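Local atomic coordinates of Exo-poly-alpha-D-galacturonosidase (Thermotoga maritima, PDB entry 3JUR), a protein that acts as a hyperthermoactive exopolygalacturonase of glycoside hydrolase family 28, which probably hydrolyses galacturonic acid units from the ends of polygalacturonate chains. Residues 188-192 with 208-214; 231-235 with 255-259; 144-148 with 158-162; 258-263 with 294-300; 97-103 with 112-118. All coordinates share one frame; numbering follows the deposited sequence.

Contact 1 of 5, residues 188-192 with 208-214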
# COMPACT_ATOMS: atom_id res chain seq x y z
N LEU D 188 48.43 20.96 2.50
CA LEU D 188 47.41 20.33 3.34
C LEU D 188 46.75 21.38 4.24
O LEU D 188 47.38 21.90 5.16
CB LEU D 188 48.02 19.21 4.18
CG LEU D 188 48.82 18.12 3.44
CD1 LEU D 188 49.53 17.21 4.43
CD2 LEU D 188 47.91 17.30 2.51
N ARG D 189 45.49 21.69 3.94
CA ARG D 189 44.69 22.65 4.72
C ARG D 189 44.52 22.21 6.18
O ARG D 189 44.51 21.02 6.47
CB ARG D 189 43.30 22.82 4.11
CG ARG D 189 43.26 23.55 2.78
CD ARG D 189 41.92 23.28 2.11
NE ARG D 189 41.80 21.90 1.66
CZ ARG D 189 40.65 21.24 1.51
NH1 ARG D 189 39.49 21.82 1.79
NH2 ARG D 189 40.67 19.99 1.09
N PRO D 190 44.41 23.19 7.10
CA PRO D 190 44.15 22.87 8.51
C PRO D 190 42.65 22.79 8.81
O PRO D 190 41.85 23.33 8.04
CB PRO D 190 44.78 24.05 9.23
CG PRO D 190 44.59 25.20 8.29
CD PRO D 190 44.69 24.63 6.91
N SER D 191 42.28 22.12 9.90
CA SER D 191 40.91 22.17 10.42
C SER D 191 40.61 23.59 10.91
O SER D 191 41.53 24.39 11.13
CB SER D 191 40.74 21.17 11.57
OG SER D 191 40.79 19.83 11.13
N PHE D 192 39.32 23.92 11.06
CA PHE D 192 38.93 25.22 11.60
C PHE D 192 39.12 25.22 13.12
O PHE D 192 40.09 25.77 13.63
CB PHE D 192 37.49 25.57 11.20
CG PHE D 192 37.15 27.04 11.33
CD1 PHE D 192 36.35 27.65 10.36
CD2 PHE D 192 37.59 27.80 12.41
CE1 PHE D 192 36.01 29.00 10.47
CE2 PHE D 192 37.25 29.15 12.53
CZ PHE D 192 36.46 29.75 11.55
N ILE D 208 29.59 29.48 12.31
CA ILE D 208 30.87 29.21 11.63
C ILE D 208 30.71 29.24 10.11
O ILE D 208 29.92 28.47 9.55
CB ILE D 208 31.48 27.85 12.06
CG1 ILE D 208 31.80 27.87 13.57
CG2 ILE D 208 32.75 27.54 11.25
CD1 ILE D 208 32.08 26.50 14.14
N ILE D 209 31.48 30.12 9.46
CA ILE D 209 31.45 30.35 8.01
C ILE D 209 32.85 30.29 7.37
O ILE D 209 33.88 30.45 8.06
CB ILE D 209 30.79 31.72 7.65
CG1 ILE D 209 31.58 32.90 8.23
CG2 ILE D 209 29.33 31.77 8.12
CD1 ILE D 209 30.99 34.27 7.88
N ASN D 210 32.88 30.08 6.05
CA ASN D 210 34.11 30.14 5.25
C ASN D 210 35.24 29.30 5.85
O ASN D 210 36.35 29.80 6.09
CB ASN D 210 34.59 31.60 5.06
CG ASN D 210 33.48 32.54 4.58
OD1 ASN D 210 32.78 32.26 3.61
ND2 ASN D 210 33.36 33.68 5.24
N SER D 211 34.96 28.03 6.10
CA SER D 211 35.93 27.12 6.70
C SER D 211 36.93 26.62 5.65
O SER D 211 36.53 26.29 4.52
CB SER D 211 35.21 25.94 7.34
OG SER D 211 36.14 24.99 7.86
N PRO D 212 38.23 26.56 6.02
CA PRO D 212 39.25 26.02 5.13
C PRO D 212 38.94 24.58 4.73
O PRO D 212 39.05 24.22 3.55
CB PRO D 212 40.53 26.08 5.98
CG PRO D 212 40.29 27.24 6.90
CD PRO D 212 38.82 27.15 7.24
N MET D 213 38.53 23.79 5.72
CA MET D 213 38.23 22.37 5.55
C MET D 213 37.21 21.96 6.65
O MET D 213 36.13 22.55 6.71
CB MET D 213 39.53 21.55 5.60
CG MET D 213 39.40 20.15 5.04
SD MET D 213 41.01 19.40 4.75
CE MET D 213 40.55 17.68 4.55
N TRP D 214 37.55 20.99 7.51
CA TRP D 214 36.59 20.53 8.54
C TRP D 214 36.35 21.62 9.58
O TRP D 214 37.30 22.31 10.01
CB TRP D 214 37.06 19.25 9.23
CG TRP D 214 37.32 18.06 8.32
CD1 TRP D 214 37.12 17.99 6.97
CD2 TRP D 214 37.81 16.77 8.72
NE1 TRP D 214 37.46 16.74 6.51
CE2 TRP D 214 37.89 15.97 7.56
CE3 TRP D 214 38.20 16.22 9.95
CZ2 TRP D 214 38.33 14.64 7.59
CZ3 TRP D 214 38.64 14.90 9.99
CH2 TRP D 214 38.71 14.13 8.81

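Contact 2 of 5, residues 231-235 with 255-259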
# COMPACT_ATOMS: atom_id res chain seq x y z
N ILE D 231 26.59 25.88 11.54
CA ILE D 231 27.60 25.73 10.50
C ILE D 231 26.98 26.12 9.17
O ILE D 231 25.92 25.59 8.79
CB ILE D 231 28.11 24.27 10.36
CG1 ILE D 231 28.63 23.71 11.69
CG2 ILE D 231 29.16 24.16 9.25
CD1 ILE D 231 29.87 24.35 12.20
N SER D 232 27.64 27.04 8.47
CA SER D 232 27.23 27.45 7.14
C SER D 232 28.47 27.66 6.28
O SER D 232 29.00 28.77 6.19
CB SER D 232 26.39 28.72 7.21
OG SER D 232 26.01 29.13 5.92
N SER D 233 28.93 26.58 5.65
CA SER D 233 30.15 26.59 4.85
C SER D 233 30.10 25.44 3.85
O SER D 233 30.07 24.27 4.24
CB SER D 233 31.38 26.46 5.75
OG SER D 233 32.55 26.88 5.08
N THR D 234 30.08 25.77 2.57
CA THR D 234 29.80 24.76 1.54
C THR D 234 30.96 24.47 0.57
O THR D 234 30.75 23.98 -0.54
CB THR D 234 28.52 25.11 0.75
OG1 THR D 234 28.64 26.43 0.21
CG2 THR D 234 27.29 25.04 1.66
N GLY D 235 32.19 24.75 1.02
CA GLY D 235 33.39 24.47 0.24
C GLY D 235 33.81 23.00 0.24
O GLY D 235 33.12 22.15 0.81
N ARG D 255 22.38 23.74 13.84
CA ARG D 255 21.94 23.95 12.45
C ARG D 255 23.13 23.78 11.50
O ARG D 255 24.21 24.34 11.76
CB ARG D 255 21.33 25.34 12.29
CG ARG D 255 21.19 25.80 10.83
CD ARG D 255 19.79 25.57 10.27
NE ARG D 255 19.05 26.82 10.27
CZ ARG D 255 18.72 27.52 9.18
NH1 ARG D 255 19.03 27.08 7.97
NH2 ARG D 255 18.05 28.66 9.32
N PHE D 256 22.93 23.03 10.42
CA PHE D 256 24.00 22.70 9.46
C PHE D 256 23.63 22.99 8.01
O PHE D 256 22.57 22.59 7.53
CB PHE D 256 24.35 21.21 9.51
CG PHE D 256 24.81 20.72 10.85
CD1 PHE D 256 26.17 20.68 11.16
CD2 PHE D 256 23.89 20.24 11.78
CE1 PHE D 256 26.60 20.21 12.40
CE2 PHE D 256 24.31 19.76 13.01
CZ PHE D 256 25.66 19.75 13.33
N ASP D 257 24.55 23.65 7.32
CA ASP D 257 24.61 23.69 5.87
C ASP D 257 26.08 23.44 5.51
O ASP D 257 26.93 24.33 5.71
CB ASP D 257 24.14 25.05 5.35
CG ASP D 257 24.03 25.10 3.83
OD1 ASP D 257 24.26 24.08 3.15
OD2 ASP D 257 23.69 26.18 3.33
N THR D 258 26.38 22.24 5.02
CA THR D 258 27.78 21.80 4.88
C THR D 258 28.16 21.42 3.45
O THR D 258 27.31 21.02 2.67
CB THR D 258 28.12 20.62 5.83
OG1 THR D 258 27.24 19.52 5.58
CG2 THR D 258 27.98 21.05 7.27
N GLY D 259 29.45 21.55 3.14
CA GLY D 259 29.97 21.23 1.81
C GLY D 259 30.28 19.75 1.64
O GLY D 259 30.43 19.28 0.52
O HOH W 1 23.42 28.19 5.16
O HOH W 2 30.72 21.31 -1.57

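Contact 3 of 5, residues 144-148 with 158-162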
# COMPACT_ATOMS: atom_id res chain seq x y z
N PRO D 144 41.57 26.38 -3.20
CA PRO D 144 42.32 25.91 -4.37
C PRO D 144 43.24 24.72 -4.09
O PRO D 144 43.54 23.95 -5.00
CB PRO D 144 43.13 27.13 -4.78
CG PRO D 144 42.29 28.28 -4.37
CD PRO D 144 41.60 27.86 -3.10
N TRP D 145 43.67 24.56 -2.83
CA TRP D 145 44.56 23.46 -2.46
C TRP D 145 43.95 22.07 -2.67
O TRP D 145 44.69 21.08 -2.80
CB TRP D 145 45.07 23.63 -1.03
CG TRP D 145 46.04 24.77 -0.85
CD1 TRP D 145 46.36 25.74 -1.77
CD2 TRP D 145 46.80 25.07 0.32
NE1 TRP D 145 47.28 26.62 -1.25
CE2 TRP D 145 47.57 26.24 0.04
CE3 TRP D 145 46.92 24.48 1.59
CZ2 TRP D 145 48.44 26.81 0.97
CZ3 TRP D 145 47.79 25.05 2.51
CH2 TRP D 145 48.53 26.21 2.20
N LYS D 146 42.62 21.99 -2.70
CA LYS D 146 41.90 20.73 -2.95
C LYS D 146 42.20 20.14 -4.34
O LYS D 146 42.32 18.93 -4.49
CB LYS D 146 40.39 20.92 -2.75
CG LYS D 146 39.51 19.72 -3.15
CD LYS D 146 39.83 18.46 -2.34
CE LYS D 146 39.14 17.25 -2.92
NZ LYS D 146 39.58 15.99 -2.25
N GLY D 147 42.31 21.01 -5.34
CA GLY D 147 42.62 20.58 -6.71
C GLY D 147 41.43 20.58 -7.65
O GLY D 147 41.51 20.05 -8.76
N LYS D 148 40.31 21.16 -7.20
CA LYS D 148 39.08 21.25 -7.99
C LYS D 148 38.89 22.64 -8.60
O LYS D 148 39.01 23.65 -7.89
CB LYS D 148 37.87 20.90 -7.13
CG LYS D 148 37.60 19.42 -7.00
CD LYS D 148 36.36 19.20 -6.16
CE LYS D 148 35.83 17.78 -6.30
NZ LYS D 148 34.71 17.57 -5.35
N PRO D 158 49.82 24.06 -7.77
CA PRO D 158 49.89 22.97 -6.79
C PRO D 158 48.56 22.60 -6.13
O PRO D 158 47.61 23.40 -6.11
CB PRO D 158 50.85 23.51 -5.73
CG PRO D 158 50.94 24.99 -5.99
CD PRO D 158 50.79 25.12 -7.46
N ASN D 159 48.51 21.38 -5.59
CA ASN D 159 47.40 20.91 -4.77
C ASN D 159 47.86 19.86 -3.77
O ASN D 159 49.04 19.50 -3.73
CB ASN D 159 46.24 20.41 -5.65
CG ASN D 159 46.65 19.29 -6.59
OD1 ASN D 159 47.02 18.20 -6.15
ND2 ASN D 159 46.57 19.55 -7.88
N GLN D 160 46.91 19.36 -2.97
CA GLN D 160 47.19 18.45 -1.86
C GLN D 160 47.60 17.03 -2.25
O GLN D 160 48.19 16.31 -1.44
CB GLN D 160 45.97 18.37 -0.92
CG GLN D 160 44.69 17.87 -1.59
CD GLN D 160 43.54 17.69 -0.63
OE1 GLN D 160 43.16 18.62 0.09
NE2 GLN D 160 42.97 16.49 -0.61
N GLN D 161 47.29 16.62 -3.49
CA GLN D 161 47.42 15.22 -3.93
C GLN D 161 48.76 14.52 -3.66
O GLN D 161 48.77 13.37 -3.19
CB GLN D 161 47.01 15.07 -5.40
CG GLN D 161 45.49 15.11 -5.60
CD GLN D 161 45.09 15.34 -7.05
OE1 GLN D 161 45.62 14.71 -7.96
NE2 GLN D 161 44.15 16.26 -7.26
N GLU D 162 49.88 15.18 -3.94
CA GLU D 162 51.19 14.60 -3.67
C GLU D 162 51.48 14.45 -2.18
O GLU D 162 52.01 13.43 -1.74
CB GLU D 162 52.31 15.38 -4.37
CG GLU D 162 52.32 15.22 -5.88
CD GLU D 162 52.36 13.76 -6.31
OE1 GLU D 162 53.46 13.18 -6.36
OE2 GLU D 162 51.28 13.21 -6.61
O HOH W 3 40.33 16.03 0.64

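Contact 4 of 5, residues 258-263 with 294-300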
# COMPACT_ATOMS: atom_id res chain seq x y z
N THR D 258 26.38 22.24 5.02
CA THR D 258 27.78 21.80 4.88
C THR D 258 28.16 21.42 3.45
O THR D 258 27.31 21.02 2.67
CB THR D 258 28.12 20.62 5.83
OG1 THR D 258 27.24 19.52 5.58
CG2 THR D 258 27.98 21.05 7.27
N GLY D 259 29.45 21.55 3.14
CA GLY D 259 29.97 21.23 1.81
C GLY D 259 30.28 19.75 1.64
O GLY D 259 30.43 19.28 0.52
N ASP D 260 30.36 19.03 2.75
CA ASP D 260 30.57 17.59 2.70
C ASP D 260 29.66 16.96 3.75
O ASP D 260 28.56 17.46 4.00
CB ASP D 260 32.06 17.27 2.94
CG ASP D 260 32.51 15.99 2.25
OD1 ASP D 260 32.22 14.89 2.78
OD2 ASP D 260 33.18 16.08 1.19
N ASP D 261 30.10 15.88 4.39
CA ASP D 261 29.33 15.24 5.45
C ASP D 261 29.03 16.21 6.60
O ASP D 261 29.90 17.00 6.99
CB ASP D 261 30.09 14.02 5.96
CG ASP D 261 30.31 12.97 4.88
OD1 ASP D 261 29.37 12.70 4.11
OD2 ASP D 261 31.43 12.41 4.81
N SER D 262 27.81 16.17 7.14
CA SER D 262 27.42 17.13 8.17
C SER D 262 27.95 16.75 9.56
O SER D 262 28.73 17.50 10.15
CB SER D 262 25.90 17.33 8.20
OG SER D 262 25.45 17.98 7.03
N VAL D 263 27.52 15.61 10.07
CA VAL D 263 28.08 15.06 11.30
C VAL D 263 28.73 13.72 10.93
O VAL D 263 28.04 12.80 10.49
CB VAL D 263 27.00 14.88 12.39
CG1 VAL D 263 27.59 14.21 13.65
CG2 VAL D 263 26.37 16.21 12.73
N ALA D 294 23.94 20.81 -0.37
CA ALA D 294 25.34 20.45 -0.54
C ALA D 294 25.82 19.28 0.34
O ALA D 294 26.83 18.64 0.02
CB ALA D 294 26.24 21.69 -0.33
N SER D 295 25.12 19.01 1.45
CA SER D 295 25.56 17.99 2.40
C SER D 295 25.63 16.59 1.79
O SER D 295 24.69 16.15 1.14
CB SER D 295 24.66 17.96 3.64
OG SER D 295 25.04 16.91 4.52
N HIS D 296 26.74 15.90 2.03
CA HIS D 296 26.94 14.53 1.53
C HIS D 296 26.32 13.46 2.43
O HIS D 296 26.31 12.28 2.09
CB HIS D 296 28.44 14.26 1.38
CG HIS D 296 29.09 15.06 0.29
ND1 HIS D 296 30.31 14.70 -0.26
CD2 HIS D 296 28.70 16.18 -0.37
CE1 HIS D 296 30.64 15.57 -1.19
NE2 HIS D 296 29.68 16.48 -1.28
N GLY D 297 25.82 13.88 3.60
CA GLY D 297 25.21 12.98 4.55
C GLY D 297 24.83 13.67 5.85
O GLY D 297 25.52 14.59 6.31
N GLY D 298 23.71 13.24 6.43
CA GLY D 298 23.23 13.83 7.68
C GLY D 298 23.99 13.28 8.87
O GLY D 298 24.61 14.04 9.62
N LEU D 299 23.92 11.96 9.05
CA LEU D 299 24.74 11.25 10.02
C LEU D 299 25.63 10.27 9.28
O LEU D 299 25.14 9.35 8.61
CB LEU D 299 23.90 10.50 11.06
CG LEU D 299 24.84 9.91 12.13
CD1 LEU D 299 25.19 10.95 13.23
CD2 LEU D 299 24.32 8.64 12.72
N VAL D 300 26.95 10.46 9.41
CA VAL D 300 27.91 9.69 8.64
C VAL D 300 28.91 8.99 9.57
O VAL D 300 29.34 9.55 10.58
CB VAL D 300 28.63 10.60 7.61
CG1 VAL D 300 29.54 9.78 6.68
CG2 VAL D 300 27.62 11.35 6.79
O HOH W 4 28.57 19.02 -2.06
O HOH W 5 31.78 12.73 1.15

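Contact 5 of 5, residues 97-103 with 112-118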
# COMPACT_ATOMS: atom_id res chain seq x y z
N TYR D 97 50.12 30.59 10.24
CA TYR D 97 49.69 29.34 10.89
C TYR D 97 50.88 28.42 11.15
O TYR D 97 50.73 27.20 11.34
CB TYR D 97 48.58 28.68 10.07
CG TYR D 97 47.37 29.58 9.94
CD1 TYR D 97 46.29 29.45 10.80
CD2 TYR D 97 47.34 30.61 8.99
CE1 TYR D 97 45.19 30.31 10.71
CE2 TYR D 97 46.25 31.46 8.89
CZ TYR D 97 45.18 31.31 9.75
OH TYR D 97 44.09 32.15 9.66
N LEU D 98 52.06 29.02 11.17
CA LEU D 98 53.30 28.33 11.51
C LEU D 98 53.87 28.94 12.80
O LEU D 98 53.54 30.09 13.12
CB LEU D 98 54.30 28.45 10.36
CG LEU D 98 53.93 27.81 9.01
CD1 LEU D 98 54.86 28.30 7.91
CD2 LEU D 98 53.94 26.29 9.10
N PRO D 99 54.72 28.20 13.54
CA PRO D 99 55.25 26.86 13.25
C PRO D 99 54.19 25.77 13.24
O PRO D 99 53.08 25.95 13.76
CB PRO D 99 56.25 26.62 14.39
CG PRO D 99 55.88 27.58 15.46
CD PRO D 99 55.34 28.78 14.74
N VAL D 100 54.55 24.64 12.63
CA VAL D 100 53.70 23.45 12.58
C VAL D 100 53.33 22.97 13.99
O VAL D 100 54.13 23.09 14.92
CB VAL D 100 54.36 22.29 11.77
CG1 VAL D 100 54.41 22.64 10.29
CG2 VAL D 100 55.77 21.98 12.29
N VAL D 101 52.12 22.45 14.14
CA VAL D 101 51.65 21.89 15.41
C VAL D 101 51.16 20.45 15.20
O VAL D 101 50.90 20.05 14.07
CB VAL D 101 50.51 22.74 16.05
CG1 VAL D 101 51.00 24.15 16.36
CG2 VAL D 101 49.26 22.76 15.16
N LEU D 102 51.06 19.69 16.29
CA LEU D 102 50.47 18.36 16.25
C LEU D 102 49.02 18.47 15.82
O LEU D 102 48.23 19.16 16.47
CB LEU D 102 50.57 17.66 17.61
CG LEU D 102 49.90 16.29 17.77
CD1 LEU D 102 50.56 15.21 16.91
CD2 LEU D 102 49.90 15.88 19.23
N THR D 103 48.68 17.79 14.73
CA THR D 103 47.34 17.85 14.17
C THR D 103 47.04 16.58 13.37
O THR D 103 47.72 15.56 13.53
CB THR D 103 47.11 19.18 13.35
OG1 THR D 103 45.71 19.34 13.05
CG2 THR D 103 47.93 19.22 12.06
N ASN D 112 51.67 20.12 10.93
CA ASN D 112 51.17 20.93 9.83
C ASN D 112 50.67 22.27 10.35
O ASN D 112 50.71 22.53 11.55
CB ASN D 112 50.05 20.18 9.09
CG ASN D 112 49.66 20.83 7.77
OD1 ASN D 112 50.49 21.42 7.07
ND2 ASN D 112 48.39 20.72 7.41
N TYR D 113 50.20 23.12 9.43
CA TYR D 113 49.61 24.41 9.75
C TYR D 113 48.65 24.30 10.93
O TYR D 113 47.88 23.34 11.03
CB TYR D 113 48.86 24.98 8.54
CG TYR D 113 49.76 25.42 7.40
CD1 TYR D 113 50.62 26.52 7.54
CD2 TYR D 113 49.75 24.75 6.17
CE1 TYR D 113 51.45 26.92 6.50
CE2 TYR D 113 50.57 25.15 5.12
CZ TYR D 113 51.42 26.24 5.29
OH TYR D 113 52.24 26.65 4.26
N SER D 114 48.72 25.28 11.83
CA SER D 114 47.81 25.35 12.97
C SER D 114 46.35 25.44 12.53
O SER D 114 46.03 26.19 11.60
CB SER D 114 48.15 26.56 13.84
OG SER D 114 47.20 26.72 14.89
N PRO D 115 45.46 24.67 13.18
CA PRO D 115 44.03 24.97 13.05
C PRO D 115 43.76 26.42 13.48
O PRO D 115 44.55 26.97 14.25
CB PRO D 115 43.37 23.99 14.02
CG PRO D 115 44.30 22.84 14.04
CD PRO D 115 45.68 23.44 13.97
N LEU D 116 42.68 27.01 12.99
CA LEU D 116 42.39 28.43 13.25
C LEU D 116 42.10 28.70 14.73
O LEU D 116 42.52 29.72 15.27
CB LEU D 116 41.27 28.96 12.34
CG LEU D 116 41.14 28.52 10.87
CD1 LEU D 116 40.19 29.45 10.12
CD2 LEU D 116 42.44 28.39 10.11
N VAL D 117 41.39 27.78 15.37
CA VAL D 117 41.24 27.80 16.83
C VAL D 117 41.75 26.44 17.33
O VAL D 117 41.28 25.40 16.89
CB VAL D 117 39.77 28.02 17.27
CG1 VAL D 117 39.67 28.15 18.78
CG2 VAL D 117 39.19 29.26 16.61
N TYR D 118 42.73 26.47 18.22
CA TYR D 118 43.49 25.27 18.57
C TYR D 118 43.70 25.12 20.08
O TYR D 118 44.14 26.06 20.76
CB TYR D 118 44.84 25.29 17.84
CG TYR D 118 45.74 24.07 18.03
CD1 TYR D 118 45.37 22.81 17.56
CD2 TYR D 118 47.00 24.21 18.63
CE1 TYR D 118 46.21 21.70 17.71
CE2 TYR D 118 47.85 23.12 18.79
CZ TYR D 118 47.45 21.87 18.33
OH TYR D 118 48.29 20.79 18.49

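Contact 1 of 5, residues 188-192 with 208-214
R189 and F192 carry this buried contact: R189 lies on P212 and M213, and F192 packs on I208-P212 and bonds to W214 O. The guanidinium group of R189 is crossed at about a right angle by the side chain of M213, whose SD lies 3.7 Å above its plane, over the centre. At the edge of the same group, NH1 gives a hydrogen bond of 3.0 Å to P212 O; NH1 approaches in the carbonyl plane, on a lone pair, while P212 O stands 17° out of the guanidinium plane. NH1 also binds P236 O, while NH2 is held by N237 OD1 and Q160 OE1, so the charged end is fixed from several sides. The backbone N of F192 donates to W214 O (2.8 Å), almost straight along the C=O axis. The F192 ring is carried on a CG anti to its own backbone N (chi1 -162°), which swings it against I208: CE1 comes 3.7 Å from I208 CG2, and I209 O and S211 CB sit at the ring edge. S211 OG, 3.6 Å from F192 CB, is turned to M213 O; this 2.7 Å bond, made from above the carbonyl plane, probably helps hold the bend. The packing thins at I209 and N210, which are partly exposed. There the isoleucine side chain points away from F192, and N210 ND2 is bound to D134 instead. Strand 207-209 thus runs out into a loop that folds back over the chain entering strand 193-196, a lateral turn of the right-handed parallel beta-helix of family 28.

Contact 2 of 5, residues 231-235 with 255-259
I231-S233 and F256-T258 pair as parallel strands, neighbouring rungs on one wall of the right-handed beta-helix. The short strands lie 4.7 Å apart at closest approach, with their directions 14° apart. I231 uses both backbone polar atoms: its N donates to R255 O (2.8 Å), and its O accepts from D257 N (2.8 Å). S233 N then donates to D257 O (3.0 Å), continuing the parallel ladder.

On one face, I231 spreads over two neighbours. Its CG1 branch meets F256 CD1 obliquely at 3.9 Å, whereas CG2, anti to the backbone N, is 3.9 Å from T258 CG2; I208 of the preceding rung adds to this apolar cluster. Cutting I231 back to an alanine would probably leave F256 CD1 and the T258 methyl without their shared partner and open a gap between the rungs. This face is mainly apolar but also carries S233 OG, held by N238.

The other face, with S232 and D257, is polar. A water bonded to S232 OG donates to D257 OD2 (2.7 Å), and D257 OD1 is bonded to S292 OG of the next rung. T234 CG2 rests beside the same carboxylate. Past the strands the chains close to 3.5 Å between T234 CA and G259 CA, where a side chain on G259 would run into G235 O. At the other end R255 packs on L289 of a neighbouring subunit. The chemistry implies that the register rests on backbone bonds, while the side-chain hydroxyls and the carboxylate near the turn are tied by polar partners.

Contact 3 of 5, residues 144-148 with 158-162
W145 O is the focus of the contact. It accepts a hydrogen bond from Q160 N (2.8 Å, N-H...O angle 141°), and the side chains of N159 and Q160 gather round it, with N159 CB at 3.3 Å and Q160 CG at 3.4 Å. N159 CB also rests 3.8 Å from G147 CA. G147 adopts a positive phi, where a side chain would jam against the preceding carbonyl and crowd N159 and the Q161 amide. Next comes K146, whose chain bends at chi2 and crosses Q160 obliquely. Its NZ and Q160 NE2 are both donors; a water 3.0 Å from NZ accepts from each and so joins them.

What sets these groups lies further out. The Q160 amide is oriented at its other end by OE1, which accepts from R189 NH2. N159 CG sits between its backbone N and carbonyl carbon (chi1 58°), bringing OD1 round to accept from Q161 N at 3.1 Å, in the carbonyl plane and on a lone pair. This is a capping bond at the entrance to a helix. G147 N closes the 3-10 turn on P144 O, and the W145 indole, directed to one side, meets Y187 and W142 edge-to-face.

The contact lies near the protein surface. It joins a 3-10 turn in the long excursion that follows strand 132-134 to the start of helix 161-173, beside the loop that leads on to strand 193-196.

Contact 4 of 5, residues 258-263 with 294-300
H296 can be followed atom by atom across D260-D261. Its CB lies 3.3 Å from D261 OD1. From there the ring is laid over the D260 backbone, D260 CA standing 3.8 Å above one face, toward the rim, in a CH-pi contact. CD2 is near G259 O, and CE1 lies 3.5 Å from D260 OD2, the carboxylate being turned 40° from the ring plane. At the ring edge ND1 is bonded to a water that donates to D260 OD1, and NE2 to a second water, which lies close to A294 O. An alanine in place of D260 is likely to leave the ND1 water without its acceptor and D261 N without its OD1 partner, so that the ring is less firmly fixed on that side.

D260 O is gripped from opposite faces, by T258 OG1 and by H296 N (3.1 Å). S262 OG and S295 OG share a 2.8 Å hydrogen bond; S295 OG also accepts from G297 N, an ST turn. S262 N to G297 O (2.9 Å) and V300 N to V263 O (2.8 Å) lead into a parallel strand pair. D261 makes salt bridges to R327 and K329. D260-D261, H296-G297, R327 and K329, with D239 beside D260, are consistent with the conserved motifs of the family 28 active-site cleft.

Contact 5 of 5, residues 97-103 with 112-118
The Y118 ring takes V101 CG2 over one face, 3.7 Å above its plane and toward the rim, a CH-pi contact; the ring of H75 also meets it, the planes inclined. V101 CG2 gets there by standing between its backbone N and carbonyl carbon, where it reaches S114 CA and P115 CD (3.8 Å) as well. Y118 OH continues past the valine to donate to L102 O, a short 2.6 Å bond in the carbonyl plane and on a lone pair. Two further rings lie toward the start of the segment 97-103. Y113 has Y97 O at its edge, and L98 CG approaches its CE1 obliquely at 3.6 Å. The Y97 ring is met obliquely by L116 CD2, 3.4 Å from CE1, and edge-to-face by W142; its OH is bonded to I91 O.

The backbones are joined at two places. S114 N donates to Y97 O (2.8 Å) almost straight, at 174°, while V101 and N112 form an antiparallel hydrogen-bonded pair through V101 N to N112 O (3.0 Å) and N112 N to V101 O. Beyond it T103 CG2 packs on N112 CB (3.8 Å). The buried N112 amide is satisfied outside the contact, ND2 by L188 O and OD1 by G183 N, and T103 OG1 binds Q194.

The two segments lead into and out of the small hairpin 103-105/108-112, the second going on into strand 117-120, which lies between strands 68-75 and 193-196 on the beta-helix wall.

Along the chain the order is contact 5, contact 3, contact 1, contact 2, contact 4, the last two sharing T258 and G259. Contacts 5, 1 and 2 follow successive rungs of the beta-helix: centres of 5 and 1 are about 12 Å apart, of 1 and 2 about 11 Å, and F192 to V117 and S232 to I208 backbone bonds join them. Contact 4, its centre about 8 Å from that of contact 2, turns into the wall of strands 263-265 and 299-301. Contact 3 lies outside the beta-helix coils, at the start of helix 161-173, centres about 15 Å apart from contact 1 and tied to it through R189 and Q160. The regular coils thus run on to contact 4, probably in the catalytic cleft.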